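Side-chain contacts in peroxisomal membrane protein LPX1 (Saccharomyces cerevisiae, PDB 2Y6U), which hydrolyses acyl esters in yeast peroxisomes, with acyl esterase, lipase and phospholipase A activity: residues I231-N234 with I235-E239; W68-Y71 with L72-V76; Y266-M269 with Q270-A273. All blocks are in the same frame, centred on the assembly; numbering follows the deposited sequence.

Contact 1. Residues I231-N234 with I235-E239; sequences ILQN and IIDFE
Q233 and D237 stand one turn apart on helix 229-239 of this alpha/beta hydrolase, and their side chains close an i to i+4 bond outside the backbone pattern. Q233 NE2 gives a hydrogen bond to D237 OD2 at 3.1 Å. The acceptor lies close to the amide plane, but OD2 is approached from above the carboxylate, whose plane is turned 41° from the amide. CG of Q233 runs anti to the backbone N (chi1 -172°), and a bend at chi2 folds the amide up the helix onto its partner. A water ties the same two groups together a second time, accepting from Q233 NE2 at 2.6 Å and donating to D237 OD1 at 2.9 Å. D237 OD1 also forms a salt bridge with R240, and Q233 OE1 has a weak hydrogen bond from R219.

Beneath this polar strip run regular helical bonds: I235 N to I231 O, I236 N to L232 O, D237 N to Q233 O and F238 N to N234 O. The buried side is made of branched aliphatics. I235 CD1 meets I231 CG2 at 4.0 Å, and I236 CD1 comes to 3.8 Å from L232 CG. I235 and I236 then continue onto M218 and R219 of helix 211-220.

This part of the helix thus has an aliphatic side toward helix 211-220 and a polar side on which the Q233 amide, a water and R240 share the D237 carboxylate. The positive charge of R240 and the amide N-H together would be expected to keep the D237 carboxylate ionised and limit its rotation.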
loop_
_atom_site.group_PDB
_atom_site.type_symbol
_atom_site.label_atom_id
_atom_site.label_comp_id
_atom_site.label_asym_id
_atom_site.label_seq_id
_atom_site.Cartn_x
_atom_site.Cartn_y
_atom_site.Cartn_z
ATOM N N ILE A 231 16.027 -30.368 -0.252
ATOM C CA ILE A 231 15.675 -29.092 0.350
ATOM C C ILE A 231 16.374 -28.891 1.702
ATOM O O ILE A 231 16.915 -27.843 1.988
ATOM C CB ILE A 231 14.124 -28.924 0.460
ATOM C CG1 ILE A 231 13.506 -28.979 -0.958
ATOM C CG2 ILE A 231 13.690 -27.633 1.134
ATOM C CD1 ILE A 231 11.935 -28.842 -0.984
ATOM N N LEU A 232 16.443 -29.944 2.471
ATOM C CA LEU A 232 17.217 -29.930 3.713
ATOM C C LEU A 232 18.694 -29.585 3.471
ATOM O O LEU A 232 19.253 -28.695 4.142
ATOM C CB LEU A 232 17.047 -31.275 4.408
ATOM C CG LEU A 232 17.740 -31.453 5.745
ATOM C CD1 LEU A 232 17.335 -30.282 6.673
ATOM C CD2 LEU A 232 17.357 -32.883 6.307
ATOM N N GLN A 233 19.301 -30.208 2.466
ATOM C CA GLN A 233 20.683 -29.915 2.113
ATOM C C GLN A 233 20.757 -28.441 1.687
ATOM O O GLN A 233 21.679 -27.766 2.090
ATOM C CB GLN A 233 21.196 -30.810 0.980
ATOM C CG GLN A 233 22.724 -30.663 0.695
ATOM C CD GLN A 233 23.548 -31.057 1.894
ATOM O OE1 GLN A 233 23.439 -32.184 2.353
ATOM N NE2 GLN A 233 24.400 -30.151 2.388
ATOM N N ASN A 234 19.836 -27.962 0.854
ATOM C CA ASN A 234 19.841 -26.525 0.474
ATOM C C ASN A 234 19.701 -25.588 1.678
ATOM O O ASN A 234 20.386 -24.564 1.743
ATOM C CB ASN A 234 18.710 -26.212 -0.448
ATOM C CG ASN A 234 18.868 -26.844 -1.769
ATOM O OD1 ASN A 234 20.004 -27.287 -2.150
ATOM N ND2 ASN A 234 17.730 -26.920 -2.511
ATOM N N ILE A 235 18.826 -25.974 2.634
ATOM C CA ILE A 235 18.649 -25.204 3.875
ATOM C C ILE A 235 19.965 -25.178 4.648
ATOM O O ILE A 235 20.409 -24.120 5.109
ATOM C CB ILE A 235 17.491 -25.744 4.744
ATOM C CG1 ILE A 235 16.140 -25.426 4.086
ATOM C CG2 ILE A 235 17.574 -25.167 6.154
ATOM C CD1 ILE A 235 14.916 -26.232 4.667
ATOM N N ILE A 236 20.576 -26.340 4.808
ATOM C CA ILE A 236 21.813 -26.461 5.564
ATOM C C ILE A 236 22.904 -25.583 4.993
ATOM O O ILE A 236 23.577 -24.833 5.718
ATOM C CB ILE A 236 22.249 -27.947 5.684
ATOM C CG1 ILE A 236 21.288 -28.701 6.630
ATOM C CG2 ILE A 236 23.743 -28.048 6.126
ATOM C CD1 ILE A 236 21.283 -30.328 6.490
ATOM N N ASP A 237 23.064 -25.627 3.682
ATOM C CA ASP A 237 24.113 -24.881 3.005
ATOM C C ASP A 237 23.828 -23.372 2.992
ATOM O O ASP A 237 24.779 -22.545 3.036
ATOM C CB ASP A 237 24.305 -25.413 1.569
ATOM C CG ASP A 237 24.966 -26.822 1.542
ATOM O OD1 ASP A 237 25.717 -27.123 2.477
ATOM O OD2 ASP A 237 24.701 -27.635 0.617
ATOM N N PHE A 238 22.560 -23.006 2.901
ATOM C CA PHE A 238 22.186 -21.564 2.764
ATOM C C PHE A 238 22.314 -20.839 4.122
ATOM O O PHE A 238 22.752 -19.690 4.208
ATOM C CB PHE A 238 20.796 -21.446 2.246
ATOM C CG PHE A 238 20.242 -20.038 2.269
ATOM C CD1 PHE A 238 20.477 -19.177 1.222
ATOM C CD2 PHE A 238 19.455 -19.612 3.322
ATOM C CE1 PHE A 238 19.970 -17.894 1.253
ATOM C CE2 PHE A 238 18.958 -18.374 3.366
ATOM C CZ PHE A 238 19.202 -17.497 2.331
ATOM N N GLU A 239 21.938 -21.537 5.189
ATOM C CA GLU A 239 21.928 -20.960 6.533
ATOM C C GLU A 239 23.314 -20.843 7.134
ATOM O O GLU A 239 23.505 -20.079 8.067
ATOM C CB GLU A 239 21.001 -21.780 7.480
ATOM C CG GLU A 239 19.480 -21.694 7.234
ATOM C CD GLU A 239 18.913 -20.259 7.517
ATOM O OE1 GLU A 239 19.595 -19.512 8.293
ATOM O OE2 GLU A 239 17.755 -19.934 7.056
HETATM O O HOH W 1 26.551 -29.564 3.817
HETATM O O HOH W 2 22.875 -27.151 -0.972
#

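Contact 2. Residues W68-Y71 with L72-V76; sequences WEYY and LPRLV
The guanidinium of R74 lies flat on one face of the Y70 ring. The planes are only 10° apart and CZ sits 3.7 Å from the ring centroid, a stacked cation-pi contact. Y70 CG is anti to the backbone N (chi1 177°), and the R74 chain runs extended from CG to NE, which carries its charged end over the ring. Y70 OH is poorly angled for R74 NE and hydrogen-bonds to D331 instead.

Among the hydrogen bonds, R74 NH1 reaches back to Y70 O at 2.9 Å, in the carbonyl plane and on a lone pair, so one residue offers the arginine both a ring and a carbonyl. L72 N bonds to E69 O at 3.1 Å. Y71 O takes R74 N at 2.8 Å, and L75 N only weakly.

Among apolar contacts, Y71 CB comes within 4.4 Å of L75 CG across the turn. Within 68-71 itself, W68 CE3 stands 3.7 Å above the Y71 ring, over its centre, and that ring packs against helix 330-347.

These helix-like turns lie in the connection between the adjacent parallel strands 51-58 and 84-92, consistent with the beta-alpha-beta crossover found at this place in the alpha/beta-hydrolase fold.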
loop_
_atom_site.group_PDB
_atom_site.type_symbol
_atom_site.label_atom_id
_atom_site.label_comp_id
_atom_site.label_asym_id
_atom_site.label_seq_id
_atom_site.Cartn_x
_atom_site.Cartn_y
_atom_site.Cartn_z
ATOM N N TRP A 68 12.387 -22.664 -1.889
ATOM C CA TRP A 68 11.771 -22.743 -3.188
ATOM C C TRP A 68 12.720 -23.089 -4.316
ATOM O O TRP A 68 12.283 -23.367 -5.461
ATOM C CB TRP A 68 11.059 -21.445 -3.506
ATOM C CG TRP A 68 10.169 -20.926 -2.461
ATOM C CD1 TRP A 68 10.386 -19.830 -1.687
ATOM C CD2 TRP A 68 8.883 -21.457 -2.057
ATOM N NE1 TRP A 68 9.315 -19.609 -0.869
ATOM C CE2 TRP A 68 8.369 -20.568 -1.071
ATOM C CE3 TRP A 68 8.137 -22.542 -2.424
ATOM C CZ2 TRP A 68 7.189 -20.776 -0.457
ATOM C CZ3 TRP A 68 6.869 -22.715 -1.821
ATOM C CH2 TRP A 68 6.437 -21.842 -0.859
ATOM N N GLU A 69 14.029 -23.164 -4.053
ATOM C CA GLU A 69 14.910 -23.512 -5.153
ATOM C C GLU A 69 14.653 -24.842 -5.822
ATOM O O GLU A 69 14.739 -24.941 -7.060
ATOM C CB GLU A 69 16.410 -23.339 -4.780
ATOM C CG GLU A 69 16.680 -21.894 -4.425
ATOM C CD GLU A 69 18.217 -21.658 -4.010
ATOM O OE1 GLU A 69 19.012 -22.607 -3.981
ATOM O OE2 GLU A 69 18.527 -20.544 -3.624
ATOM N N TYR A 70 14.335 -25.875 -5.048
ATOM C CA TYR A 70 13.976 -27.150 -5.571
ATOM C C TYR A 70 12.804 -27.036 -6.597
ATOM O O TYR A 70 12.656 -27.860 -7.474
ATOM C CB TYR A 70 13.587 -28.057 -4.373
ATOM C CG TYR A 70 13.123 -29.396 -4.776
ATOM C CD1 TYR A 70 11.783 -29.649 -5.037
ATOM C CD2 TYR A 70 14.029 -30.444 -4.893
ATOM C CE1 TYR A 70 11.346 -30.905 -5.410
ATOM C CE2 TYR A 70 13.614 -31.779 -5.239
ATOM C CZ TYR A 70 12.260 -32.004 -5.505
ATOM O OH TYR A 70 11.919 -33.244 -5.911
ATOM N N TYR A 71 11.929 -26.055 -6.397
ATOM C CA TYR A 71 10.773 -25.908 -7.271
ATOM C C TYR A 71 11.107 -25.419 -8.677
ATOM O O TYR A 71 10.393 -25.746 -9.666
ATOM C CB TYR A 71 9.796 -24.891 -6.684
ATOM C CG TYR A 71 8.999 -25.389 -5.466
ATOM C CD1 TYR A 71 9.637 -25.914 -4.327
ATOM C CD2 TYR A 71 7.593 -25.263 -5.433
ATOM C CE1 TYR A 71 8.886 -26.374 -3.179
ATOM C CE2 TYR A 71 6.878 -25.657 -4.314
ATOM C CZ TYR A 71 7.507 -26.231 -3.207
ATOM O OH TYR A 71 6.751 -26.638 -2.104
ATOM N N LEU A 72 12.171 -24.625 -8.769
ATOM C CA LEU A 72 12.442 -23.921 -10.041
ATOM C C LEU A 72 12.512 -24.779 -11.285
ATOM O O LEU A 72 11.890 -24.436 -12.249
ATOM C CB LEU A 72 13.734 -23.064 -9.926
ATOM C CG LEU A 72 13.650 -21.993 -8.877
ATOM C CD1 LEU A 72 15.099 -21.359 -8.633
ATOM C CD2 LEU A 72 12.553 -20.914 -9.248
ATOM N N PRO A 73 13.253 -25.899 -11.297
ATOM C CA PRO A 73 13.255 -26.653 -12.535
ATOM C C PRO A 73 11.973 -27.467 -12.752
ATOM O O PRO A 73 11.795 -28.005 -13.817
ATOM C CB PRO A 73 14.498 -27.550 -12.425
ATOM C CG PRO A 73 14.940 -27.429 -11.018
ATOM C CD PRO A 73 14.188 -26.442 -10.302
ATOM N N ARG A 74 11.074 -27.511 -11.758
ATOM C CA ARG A 74 9.937 -28.417 -11.807
ATOM C C ARG A 74 8.614 -27.687 -12.105
ATOM O O ARG A 74 7.595 -28.323 -12.402
ATOM C CB ARG A 74 9.858 -29.117 -10.469
ATOM C CG ARG A 74 10.889 -30.156 -10.337
ATOM C CD ARG A 74 11.039 -30.573 -8.892
ATOM N NE ARG A 74 12.017 -31.639 -8.836
ATOM C CZ ARG A 74 13.334 -31.476 -8.718
ATOM N NH1 ARG A 74 13.902 -30.264 -8.592
ATOM N NH2 ARG A 74 14.087 -32.536 -8.701
ATOM N N LEU A 75 8.682 -26.369 -12.126
ATOM C CA LEU A 75 7.575 -25.550 -12.463
ATOM C C LEU A 75 7.083 -25.641 -13.908
ATOM O O LEU A 75 7.812 -25.924 -14.781
ATOM C CB LEU A 75 7.834 -24.114 -12.054
ATOM C CG LEU A 75 7.823 -23.862 -10.525
ATOM C CD1 LEU A 75 8.491 -22.475 -10.312
ATOM C CD2 LEU A 75 6.432 -23.909 -9.909
ATOM N N VAL A 76 5.794 -25.336 -14.052
ATOM C CA VAL A 76 4.990 -25.437 -15.273
ATOM C C VAL A 76 5.855 -25.172 -16.520
ATOM O O VAL A 76 6.378 -24.076 -16.751
ATOM C CB VAL A 76 3.710 -24.478 -15.092
ATOM C CG1 VAL A 76 3.936 -23.012 -15.580
ATOM C CG2 VAL A 76 2.319 -25.133 -15.510
#

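Contact 3. Residues Y266-M269 with Q270-A273; sequences YMNM and QTFA
N268 O is gripped twice by T271: the hydroxyl OG1 donates to it at 2.7 Å, nearly in line with the carbonyl, and T271 N bonds at 3.0 Å from above the carbonyl plane. M269 O repeats the double use one residue on. A273 N meets it almost head-on at 2.9 Å, while F272 N comes from above its plane at 3.2 Å. The chain thus winds through a short 3-10 turn into helix 273-279, with F272 at the N-cap position.

The F272 ring folds back over this turn because CG sits between the backbone N and the carbonyl carbon (chi1 57°). M269 CA lies over one face, 4.2 Å from the ring centroid, in a CH-pi contact. M269 bends at chi2 and chi3, bringing SD obliquely to the ring, 3.9 Å from F272 CZ, as a Met-aromatic contact; its CE continues to A273 CB at 4.1 Å. W114 and F149 also meet the F272 ring, and F374 of the second subunit packs on M267 and N268.

Replacing F272 with alanine would probably cost M269 the ring its CA and SD lie against and open a gap beside W114 and F149.

With two donors each, N268 O and M269 O are satisfied within the turn, while the N268 amide reaches beyond it to N111; M269 O also takes the first amide of helix 273-279.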
loop_
_atom_site.group_PDB
_atom_site.type_symbol
_atom_site.label_atom_id
_atom_site.label_comp_id
_atom_site.label_asym_id
_atom_site.label_seq_id
_atom_site.Cartn_x
_atom_site.Cartn_y
_atom_site.Cartn_z
ATOM N N TYR A 266 6.181 -15.339 16.009
ATOM C CA TYR A 266 5.088 -16.008 16.663
ATOM C C TYR A 266 4.435 -15.148 17.751
ATOM O O TYR A 266 3.513 -15.599 18.385
ATOM C CB TYR A 266 5.542 -17.386 17.237
ATOM C CG TYR A 266 6.072 -18.297 16.167
ATOM C CD1 TYR A 266 5.200 -19.164 15.435
ATOM C CD2 TYR A 266 7.411 -18.284 15.825
ATOM C CE1 TYR A 266 5.687 -19.971 14.398
ATOM C CE2 TYR A 266 7.908 -19.073 14.761
ATOM C CZ TYR A 266 7.039 -19.910 14.056
ATOM O OH TYR A 266 7.529 -20.701 13.075
ATOM N N MET A 267 4.960 -13.962 18.062
ATOM C CA MET A 267 4.664 -13.292 19.319
ATOM C C MET A 267 3.833 -12.029 19.106
ATOM O O MET A 267 3.476 -11.381 20.042
ATOM C CB MET A 267 5.990 -12.905 19.986
ATOM C CG MET A 267 6.784 -14.189 20.432
ATOM S SD MET A 267 8.529 -13.820 20.923
ATOM C CE MET A 267 8.243 -12.891 22.401
ATOM N N ASN A 268 3.525 -11.703 17.865
ATOM C CA ASN A 268 3.029 -10.335 17.557
ATOM C C ASN A 268 1.742 -10.316 16.726
ATOM O O ASN A 268 1.346 -9.238 16.249
ATOM C CB ASN A 268 4.126 -9.714 16.667
ATOM C CG ASN A 268 4.200 -8.257 16.814
ATOM O OD1 ASN A 268 3.783 -7.652 17.845
ATOM N ND2 ASN A 268 4.638 -7.614 15.725
ATOM N N MET A 269 1.123 -11.486 16.562
ATOM C CA MET A 269 0.040 -11.699 15.559
ATOM C C MET A 269 -1.115 -10.830 15.839
ATOM O O MET A 269 -1.722 -10.330 14.895
ATOM C CB MET A 269 -0.515 -13.088 15.612
ATOM C CG MET A 269 0.312 -14.111 15.080
ATOM S SD MET A 269 0.414 -14.171 13.264
ATOM C CE MET A 269 -1.093 -14.314 12.387
ATOM N N GLN A 270 -1.402 -10.547 17.116
ATOM C CA GLN A 270 -2.561 -9.785 17.404
ATOM C C GLN A 270 -2.497 -8.341 16.943
ATOM O O GLN A 270 -3.529 -7.641 16.860
ATOM C CB GLN A 270 -2.871 -9.812 18.899
ATOM C CG GLN A 270 -2.981 -11.254 19.377
ATOM C CD GLN A 270 -1.625 -11.951 19.752
ATOM O OE1 GLN A 270 -0.445 -11.463 19.481
ATOM N NE2 GLN A 270 -1.800 -13.142 20.389
ATOM N N THR A 271 -1.307 -7.868 16.611
ATOM C CA THR A 271 -1.198 -6.430 16.316
ATOM C C THR A 271 -1.437 -6.208 14.786
ATOM O O THR A 271 -1.481 -5.037 14.344
ATOM C CB THR A 271 0.231 -5.883 16.627
ATOM O OG1 THR A 271 1.147 -6.562 15.745
ATOM C CG2 THR A 271 0.638 -6.129 18.113
ATOM N N PHE A 272 -1.567 -7.227 13.970
ATOM C CA PHE A 272 -1.824 -7.040 12.564
ATOM C C PHE A 272 -2.813 -8.023 11.938
ATOM O O PHE A 272 -3.314 -7.805 10.838
ATOM C CB PHE A 272 -0.435 -7.054 11.773
ATOM C CG PHE A 272 0.380 -8.284 11.973
ATOM C CD1 PHE A 272 0.025 -9.423 11.330
ATOM C CD2 PHE A 272 1.485 -8.317 12.848
ATOM C CE1 PHE A 272 0.666 -10.593 11.538
ATOM C CE2 PHE A 272 2.186 -9.477 13.015
ATOM C CZ PHE A 272 1.780 -10.630 12.344
ATOM N N ALA A 273 -3.091 -9.164 12.580
ATOM C CA ALA A 273 -3.965 -10.117 11.979
ATOM C C ALA A 273 -5.435 -9.507 11.828
ATOM O O ALA A 273 -6.032 -9.831 10.859
ATOM C CB ALA A 273 -4.027 -11.508 12.787
#

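Overall arrangement
Contacts 1 and 2 adjoin although far apart in sequence: I231 CG1 packs on Y70 CB at 3.5 Å, and their centres are about 15 Å apart. Helix 229-239 is thereby set against the connection that leads from strand 51-58 into strand 84-92. Contact 3 stands apart, its nearest atoms about 12 Å from contact 1 and about 14 Å from contact 2, and it lies across the chain's centre from contact 2. W68 in contact 2 lies near, without touching, the probable GxSxG nucleophile elbow, while I235 in contact 1 is about 4 Å from a bound glycerol, probably from crystallisation. Contact 3 is the one that reaches the second subunit.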